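Predicted DNA-binding transcriptional regulator (Aliivibrio fischeri ES114, PDB 7DWN) probably binds cis-regulatory DNA as a tetrameric transcriptional regulator of the LysR family, with a helix-turn-helix domain joined to a substrate-binding-type domain. Local coordinates at residues S85-S88 with N93-Q96; Q113-G118 with P122-E127; F11-K16 with S21-L26. All coordinates share one frame; numbering follows the deposited sequence.

Contact 1 (S85-S88 with N93-Q96); sequences SDLS and NVVQ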
loop_
_atom_site.group_PDB
_atom_site.type_symbol
_atom_site.label_atom_id
_atom_site.label_comp_id
_atom_site.label_asym_id
_atom_site.label_seq_id
_atom_site.Cartn_x
_atom_site.Cartn_y
_atom_site.Cartn_z
ATOM N N SER A 85 0.953 -14.735 17.807
ATOM C CA SER A 85 0.149 -15.147 18.956
ATOM C C SER A 85 -0.346 -16.583 18.796
ATOM O O SER A 85 -0.027 -17.463 19.607
ATOM C CB SER A 85 -1.024 -14.178 19.133
ATOM O OG SER A 85 -1.906 -14.598 20.160
ATOM N N ASP A 86 -1.131 -16.832 17.743
ATOM C CA ASP A 86 -1.658 -18.170 17.497
ATOM C C ASP A 86 -0.536 -19.184 17.305
ATOM O O ASP A 86 -0.613 -20.309 17.813
ATOM C CB ASP A 86 -2.578 -18.149 16.276
ATOM C CG ASP A 86 -3.851 -17.363 16.520
ATOM O OD1 ASP A 86 -4.482 -17.572 17.577
ATOM O OD2 ASP A 86 -4.216 -16.534 15.660
ATOM N N LEU A 87 0.515 -18.804 16.576
ATOM C CA LEU A 87 1.626 -19.724 16.351
ATOM C C LEU A 87 2.334 -20.065 17.656
ATOM O O LEU A 87 2.711 -21.221 17.883
ATOM C CB LEU A 87 2.611 -19.122 15.352
ATOM C CG LEU A 87 2.033 -18.770 13.983
ATOM C CD1 LEU A 87 3.123 -18.269 13.049
ATOM C CD2 LEU A 87 1.327 -19.975 13.399
ATOM N N SER A 88 2.521 -19.073 18.527
ATOM C CA SER A 88 3.218 -19.314 19.784
ATOM C C SER A 88 2.394 -20.185 20.722
ATOM O O SER A 88 2.946 -21.039 21.426
ATOM C CB SER A 88 3.557 -17.988 20.460
ATOM O OG SER A 88 2.384 -17.258 20.769
ATOM N N ASN A 93 5.784 -26.797 16.427
ATOM C CA ASN A 93 5.277 -27.773 15.473
ATOM C C ASN A 93 3.938 -27.364 14.871
ATOM O O ASN A 93 3.202 -28.224 14.374
ATOM C CB ASN A 93 5.157 -29.148 16.137
ATOM C CG ASN A 93 6.496 -29.693 16.599
ATOM O OD1 ASN A 93 7.533 -29.426 15.991
ATOM N ND2 ASN A 93 6.479 -30.462 17.681
ATOM N N VAL A 94 3.603 -26.072 14.906
ATOM C CA VAL A 94 2.364 -25.607 14.298
ATOM C C VAL A 94 2.516 -25.600 12.783
ATOM O O VAL A 94 3.570 -25.234 12.242
ATOM C CB VAL A 94 1.983 -24.216 14.836
ATOM C CG1 VAL A 94 3.067 -23.190 14.518
ATOM C CG2 VAL A 94 0.637 -23.771 14.277
ATOM N N VAL A 95 1.469 -26.036 12.089
ATOM C CA VAL A 95 1.427 -26.037 10.632
ATOM C C VAL A 95 0.223 -25.209 10.212
ATOM O O VAL A 95 -0.919 -25.547 10.551
ATOM C CB VAL A 95 1.351 -27.463 10.062
ATOM C CG1 VAL A 95 1.432 -27.437 8.543
ATOM C CG2 VAL A 95 2.466 -28.319 10.640
ATOM N N GLN A 96 0.482 -24.116 9.497
ATOM C CA GLN A 96 -0.564 -23.208 9.038
ATOM C C GLN A 96 -1.114 -23.733 7.720
ATOM O O GLN A 96 -0.399 -23.771 6.713
ATOM C CB GLN A 96 -0.017 -21.793 8.878
ATOM C CG GLN A 96 0.573 -21.216 10.147
ATOM C CD GLN A 96 1.190 -19.847 9.938
ATOM O OE1 GLN A 96 0.484 -18.857 9.749
ATOM N NE2 GLN A 96 2.518 -19.786 9.971
#
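L87 carries this contact, reaching from the helix of 85-88 to V94 and Q96 at the start of the strand. Its CB bond does not aim straight at the strand, but the end of the side chain closes in. CB of L87 is the first atom to meet the strand residues, 4.2 Å from CG1 of V94. CG lies anti to the carbonyl carbon (chi1 -58°), and from there the two methyls divide the work. CD2 of L87 lies 3.8 Å from CG1 of V94. The same CD2 of L87 is 3.5 Å from CD of Q96. CD1 lies on the amide end of Q96. CG1 of V94 stands between its own backbone N and carbonyl carbon (chi1 61°), within 3.9 Å of the backbone O of L87. The Q96 chain is extended beyond CG and crosses the leucine at about a right angle. No hydrogen bond joins the two segments. L87 is buried, and S62 of the second subunit also packs on it. The carboxylate of D86 hydrogen-bonds to S198 N and S197 OG of the third subunit. The contact packs the short helix 85-90, which follows the long helix 61-83, against the first strand of the substrate-binding-type domain. That strand, 94-99, runs parallel to strands 123-128 and 145-149, while V95 packs on helix 279-290.

Contact 2 (Q113-G118 with P122-E127); sequences QAFDEG and PILSVE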
loop_
_atom_site.group_PDB
_atom_site.type_symbol
_atom_site.label_atom_id
_atom_site.label_comp_id
_atom_site.label_asym_id
_atom_site.label_seq_id
_atom_site.Cartn_x
_atom_site.Cartn_y
_atom_site.Cartn_z
ATOM N N GLN A 113 -6.502 -38.240 12.451
ATOM C CA GLN A 113 -6.372 -39.615 12.913
ATOM C C GLN A 113 -5.056 -40.229 12.450
ATOM O O GLN A 113 -4.448 -41.024 13.176
ATOM C CB GLN A 113 -7.556 -40.457 12.446
ATOM C CG GLN A 113 -7.530 -41.871 13.003
ATOM C CD GLN A 113 -7.229 -41.905 14.491
ATOM O OE1 GLN A 113 -7.786 -41.131 15.270
ATOM N NE2 GLN A 113 -6.336 -42.804 14.891
ATOM N N ALA A 114 -4.594 -39.872 11.248
ATOM C CA ALA A 114 -3.303 -40.372 10.780
ATOM C C ALA A 114 -2.170 -39.922 11.691
ATOM O O ALA A 114 -1.139 -40.600 11.786
ATOM C CB ALA A 114 -3.034 -39.921 9.345
ATOM N N PHE A 115 -2.339 -38.779 12.355
ATOM C CA PHE A 115 -1.346 -38.330 13.330
ATOM C C PHE A 115 -1.207 -39.275 14.522
ATOM O O PHE A 115 -0.219 -39.170 15.259
ATOM C CB PHE A 115 -1.694 -36.934 13.846
ATOM C CG PHE A 115 -1.533 -35.849 12.825
ATOM C CD1 PHE A 115 -0.574 -35.943 11.831
ATOM C CD2 PHE A 115 -2.341 -34.728 12.863
ATOM C CE1 PHE A 115 -0.428 -34.934 10.895
ATOM C CE2 PHE A 115 -2.201 -33.722 11.930
ATOM C CZ PHE A 115 -1.243 -33.825 10.946
ATOM N N ASP A 116 -2.161 -40.189 14.728
ATOM C CA ASP A 116 -2.184 -41.044 15.910
ATOM C C ASP A 116 -1.573 -42.424 15.688
ATOM O O ASP A 116 -1.384 -43.156 16.665
ATOM C CB ASP A 116 -3.622 -41.214 16.421
ATOM C CG ASP A 116 -4.269 -39.898 16.788
ATOM O OD1 ASP A 116 -3.724 -38.839 16.412
ATOM O OD2 ASP A 116 -5.323 -39.923 17.457
ATOM N N GLU A 117 -1.270 -42.801 14.445
ATOM C CA GLU A 117 -0.623 -44.079 14.134
ATOM C C GLU A 117 0.772 -43.746 13.620
ATOM O O GLU A 117 0.951 -43.402 12.446
ATOM C CB GLU A 117 -1.424 -44.883 13.116
ATOM C CG GLU A 117 -1.252 -46.391 13.252
ATOM C CD GLU A 117 -2.266 -47.014 14.193
ATOM O OE1 GLU A 117 -3.477 -46.766 14.008
ATOM O OE2 GLU A 117 -1.854 -47.751 15.112
ATOM N N GLY A 118 1.762 -43.882 14.495
ATOM C CA GLY A 118 2.984 -43.121 14.371
ATOM C C GLY A 118 2.917 -42.006 15.393
ATOM O O GLY A 118 2.059 -41.124 15.294
ATOM N N PRO A 122 1.539 -33.669 15.144
ATOM C CA PRO A 122 1.705 -32.245 14.847
ATOM C C PRO A 122 0.408 -31.493 15.085
ATOM O O PRO A 122 -0.676 -32.073 15.171
ATOM C CB PRO A 122 2.097 -32.230 13.361
ATOM C CG PRO A 122 2.600 -33.611 13.085
ATOM C CD PRO A 122 1.808 -34.519 13.971
ATOM N N ILE A 123 0.539 -30.179 15.206
ATOM C CA ILE A 123 -0.576 -29.299 15.530
ATOM C C ILE A 123 -0.956 -28.515 14.283
ATOM O O ILE A 123 -0.094 -27.914 13.633
ATOM C CB ILE A 123 -0.226 -28.350 16.688
ATOM C CG1 ILE A 123 0.233 -29.146 17.913
ATOM C CG2 ILE A 123 -1.424 -27.509 17.029
ATOM C CD1 ILE A 123 -0.832 -30.049 18.486
ATOM N N LEU A 124 -2.246 -28.521 13.954
ATOM C CA LEU A 124 -2.766 -27.838 12.778
ATOM C C LEU A 124 -3.426 -26.524 13.173
ATOM O O LEU A 124 -4.122 -26.447 14.190
ATOM C CB LEU A 124 -3.784 -28.713 12.043
ATOM C CG LEU A 124 -3.358 -30.104 11.569
ATOM C CD1 LEU A 124 -4.556 -30.852 11.004
ATOM C CD2 LEU A 124 -2.250 -30.003 10.535
ATOM N N SER A 125 -3.206 -25.494 12.360
ATOM C CA SER A 125 -3.970 -24.250 12.423
ATOM C C SER A 125 -4.619 -24.081 11.056
ATOM O O SER A 125 -3.960 -23.663 10.099
ATOM C CB SER A 125 -3.083 -23.060 12.775
ATOM O OG SER A 125 -3.744 -21.841 12.490
ATOM N N VAL A 126 -5.902 -24.418 10.960
ATOM C CA VAL A 126 -6.609 -24.483 9.685
ATOM C C VAL A 126 -7.501 -23.257 9.555
ATOM O O VAL A 126 -8.424 -23.059 10.353
ATOM C CB VAL A 126 -7.430 -25.776 9.566
ATOM C CG1 VAL A 126 -8.013 -25.898 8.168
ATOM C CG2 VAL A 126 -6.563 -26.981 9.897
ATOM N N GLU A 127 -7.233 -22.440 8.543
ATOM C CA GLU A 127 -8.024 -21.254 8.255
ATOM C C GLU A 127 -8.649 -21.380 6.873
ATOM O O GLU A 127 -8.034 -21.930 5.953
ATOM C CB GLU A 127 -7.168 -19.986 8.335
ATOM C CG GLU A 127 -6.702 -19.649 9.744
ATOM C CD GLU A 127 -7.830 -19.146 10.628
ATOM O OE1 GLU A 127 -8.524 -18.191 10.217
ATOM O OE2 GLU A 127 -8.024 -19.710 11.726
#
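The F115 ring meets P122 with one face and L124 with its edge. CD of P122 stands over the face, 3.8 Å from the centroid of the F115 ring and 24° off the normal. This is a CH-pi contact. The methylene is displaced toward the rim, and the ring atom closest to CD of P122 is CD1 of F115, at 3.5 Å. CG of P122 follows along the same side, 4.0 Å from CE1 of F115. L124 comes in near the ring plane instead. CG of L124 lies 3.8 Å from CE2 of F115, and its CD1 is equally close to that ring carbon. CD2 of L124 lies beside CZ of F115 at 4.0 Å. The ring is therefore held by two different approaches, one over a face and one at the rim. All three side chains are buried and apolar.

The CB bond of F115 points toward the strand, and CG is anti to the carbonyl carbon (chi1 -69°). The backbone around it bends in a type I beta turn from A114 to E117. D116 N bonds to Q113 O at 2.9 Å. The contact belongs to a beta-alpha-beta unit made of strand 94-99, helix 101-114 and strand 123-128, in the substrate-binding-type domain of the LysR family. It packs the C-terminal part of the helix region against the entry of the second strand.

Helix 279-290 adds to the same shell: V284 and I287 touch F115, and K283 touches P122. L124 packs on Q112 and on F219 of the third subunit. L124, S125 and V126 pair in parallel with a strand of the third subunit, so the sheet continues across the interface.

Contact 3 (F11-K16 with S21-L26); sequences FLVLAK and SQAAEL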
loop_
_atom_site.group_PDB
_atom_site.type_symbol
_atom_site.label_atom_id
_atom_site.label_comp_id
_atom_site.label_asym_id
_atom_site.label_seq_id
_atom_site.Cartn_x
_atom_site.Cartn_y
_atom_site.Cartn_z
ATOM N N PHE A 11 8.194 7.285 27.527
ATOM C CA PHE A 11 8.289 8.566 26.843
ATOM C C PHE A 11 6.965 8.962 26.200
ATOM O O PHE A 11 6.605 10.143 26.203
ATOM C CB PHE A 11 9.398 8.522 25.795
ATOM C CG PHE A 11 9.585 9.815 25.068
ATOM C CD1 PHE A 11 10.179 10.896 25.698
ATOM C CD2 PHE A 11 9.159 9.957 23.759
ATOM C CE1 PHE A 11 10.350 12.094 25.033
ATOM C CE2 PHE A 11 9.326 11.152 23.087
ATOM C CZ PHE A 11 9.924 12.223 23.724
ATOM N N LEU A 12 6.224 7.997 25.648
ATOM C CA LEU A 12 4.924 8.330 25.065
ATOM C C LEU A 12 3.963 8.862 26.128
ATOM O O LEU A 12 3.285 9.882 25.925
ATOM C CB LEU A 12 4.331 7.108 24.359
ATOM C CG LEU A 12 5.048 6.637 23.090
ATOM C CD1 LEU A 12 4.494 5.301 22.612
ATOM C CD2 LEU A 12 4.941 7.682 21.989
ATOM N N VAL A 13 3.901 8.188 27.281
ATOM C CA VAL A 13 3.024 8.652 28.356
ATOM C C VAL A 13 3.458 10.031 28.841
ATOM O O VAL A 13 2.622 10.924 29.053
ATOM C CB VAL A 13 2.993 7.627 29.503
ATOM C CG1 VAL A 13 2.257 8.197 30.701
ATOM C CG2 VAL A 13 2.336 6.335 29.038
ATOM N N LEU A 14 4.769 10.229 29.018
ATOM C CA LEU A 14 5.272 11.534 29.435
ATOM C C LEU A 14 4.910 12.615 28.425
ATOM O O LEU A 14 4.594 13.748 28.805
ATOM C CB LEU A 14 6.786 11.474 29.635
ATOM C CG LEU A 14 7.472 12.782 30.033
ATOM C CD1 LEU A 14 7.033 13.213 31.424
ATOM C CD2 LEU A 14 8.984 12.637 29.962
ATOM N N ALA A 15 4.947 12.283 27.134
ATOM C CA ALA A 15 4.583 13.251 26.107
ATOM C C ALA A 15 3.102 13.590 26.161
ATOM O O ALA A 15 2.715 14.719 25.838
ATOM C CB ALA A 15 4.959 12.718 24.725
ATOM N N LYS A 16 2.258 12.634 26.557
ATOM C CA LYS A 16 0.843 12.962 26.703
ATOM C C LYS A 16 0.605 13.860 27.913
ATOM O O LYS A 16 0.040 14.953 27.788
ATOM C CB LYS A 16 -0.018 11.702 26.807
ATOM C CG LYS A 16 -1.511 12.034 26.800
ATOM C CD LYS A 16 -2.363 10.940 27.421
ATOM C CE LYS A 16 -3.824 11.373 27.489
ATOM N NZ LYS A 16 -4.685 10.387 28.198
ATOM N N SER A 21 5.796 13.111 37.405
ATOM C CA SER A 21 5.180 12.325 38.474
ATOM C C SER A 21 3.900 11.650 38.000
ATOM O O SER A 21 3.651 10.481 38.321
ATOM C CB SER A 21 4.902 13.210 39.690
ATOM O OG SER A 21 3.738 13.997 39.500
ATOM N N GLN A 22 3.076 12.368 37.234
ATOM C CA GLN A 22 1.854 11.773 36.703
ATOM C C GLN A 22 2.171 10.649 35.723
ATOM O O GLN A 22 1.535 9.587 35.758
ATOM C CB GLN A 22 0.997 12.853 36.044
ATOM C CG GLN A 22 0.619 13.986 36.993
ATOM C CD GLN A 22 -0.053 15.146 36.287
ATOM O OE1 GLN A 22 -0.236 15.123 35.071
ATOM N NE2 GLN A 22 -0.426 16.169 37.049
ATOM N N ALA A 23 3.159 10.860 34.849
ATOM C CA ALA A 23 3.575 9.807 33.928
ATOM C C ALA A 23 4.113 8.596 34.677
ATOM O O ALA A 23 3.909 7.452 34.253
ATOM C CB ALA A 23 4.626 10.342 32.954
ATOM N N ALA A 24 4.805 8.827 35.796
ATOM C CA ALA A 24 5.296 7.721 36.611
ATOM C C ALA A 24 4.144 6.951 37.244
ATOM O O ALA A 24 4.167 5.715 37.296
ATOM C CB ALA A 24 6.244 8.246 37.687
ATOM N N GLU A 25 3.133 7.668 37.738
ATOM C CA GLU A 25 1.971 6.999 38.313
ATOM C C GLU A 25 1.238 6.174 37.263
ATOM O O GLU A 25 0.780 5.060 37.546
ATOM C CB GLU A 25 1.028 8.018 38.951
ATOM C CG GLU A 25 -0.120 7.383 39.722
ATOM C CD GLU A 25 0.359 6.544 40.893
ATOM O OE1 GLU A 25 1.371 6.920 41.520
ATOM O OE2 GLU A 25 -0.273 5.506 41.183
ATOM N N LEU A 26 1.125 6.699 36.039
ATOM C CA LEU A 26 0.487 5.931 34.974
ATOM C C LEU A 26 1.292 4.689 34.616
ATOM O O LEU A 26 0.721 3.688 34.169
ATOM C CB LEU A 26 0.283 6.801 33.733
ATOM C CG LEU A 26 -1.063 7.518 33.582
ATOM C CD1 LEU A 26 -1.288 8.529 34.699
ATOM C CD2 LEU A 26 -1.156 8.189 32.221
#
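V13 places CG1 anti to its backbone N (chi1 171°), and this methyl enters between A23 and L26 of the facing helix. L14 also has CG anti to its backbone N, and its chi2 of 67° then leaves CD1 beside the methyl of A23. The CG1 methyl of V13 touches both helix partners. CG1 of V13 lies 3.8 Å from CA of A23, so it reaches the backbone of the second helix. CG1 of V13 also lies 3.7 Å from CD2 of L26, and the valine and leucine side chains run at a slant to each other. A23 answers from the other helix. CB of A23 comes within 3.8 Å of CA of L14 and 4.0 Å of CD1 of L14. The small alanine lets the backbones come near, with L14 and A23 only 5.1 Å apart between their CA atoms. The helix axes approach to 8.7 Å, and their directions differ by 133°, well short of antiparallel. Every contact across the pair is apolar, and no hydrogen bond crosses. A23 is buried, whereas L26 lies at the exposed margin.

Helix 5-17 packs here on helix 20-26, which with helix 31-45 forms the helix-turn-helix. OD1 of N19 is hydrogen-bonded both by Q22 N and by S21 OG. V17 of helix 5-17 packs on A23 and L26. F34 of helix 31-45 touches A23 and A24, while F11 and A15 pack on helix 61-83.

How the contacts relate
Contacts 1 and 2 are buried and belong to one neighbourhood. Their centres lie 13 Å apart, and strands 94-99 and 123-128 join them directly: V95 N to I123 O and V95 O to S125 N are probable hydrogen bonds of 2.9 Å each. Both also touch the third subunit. Contact 3 is only partly buried and stands apart in the DNA-binding region, its centre 36 Å from that of contact 1 and 48 Å from that of contact 2. No other chain of the assembly touches it. None of the three has a hydrogen bond across it. Contact 1 sets a leucine against a valine and an amide-bearing chain, contact 2 uses an aromatic ring, and contact 3 is aliphatic throughout.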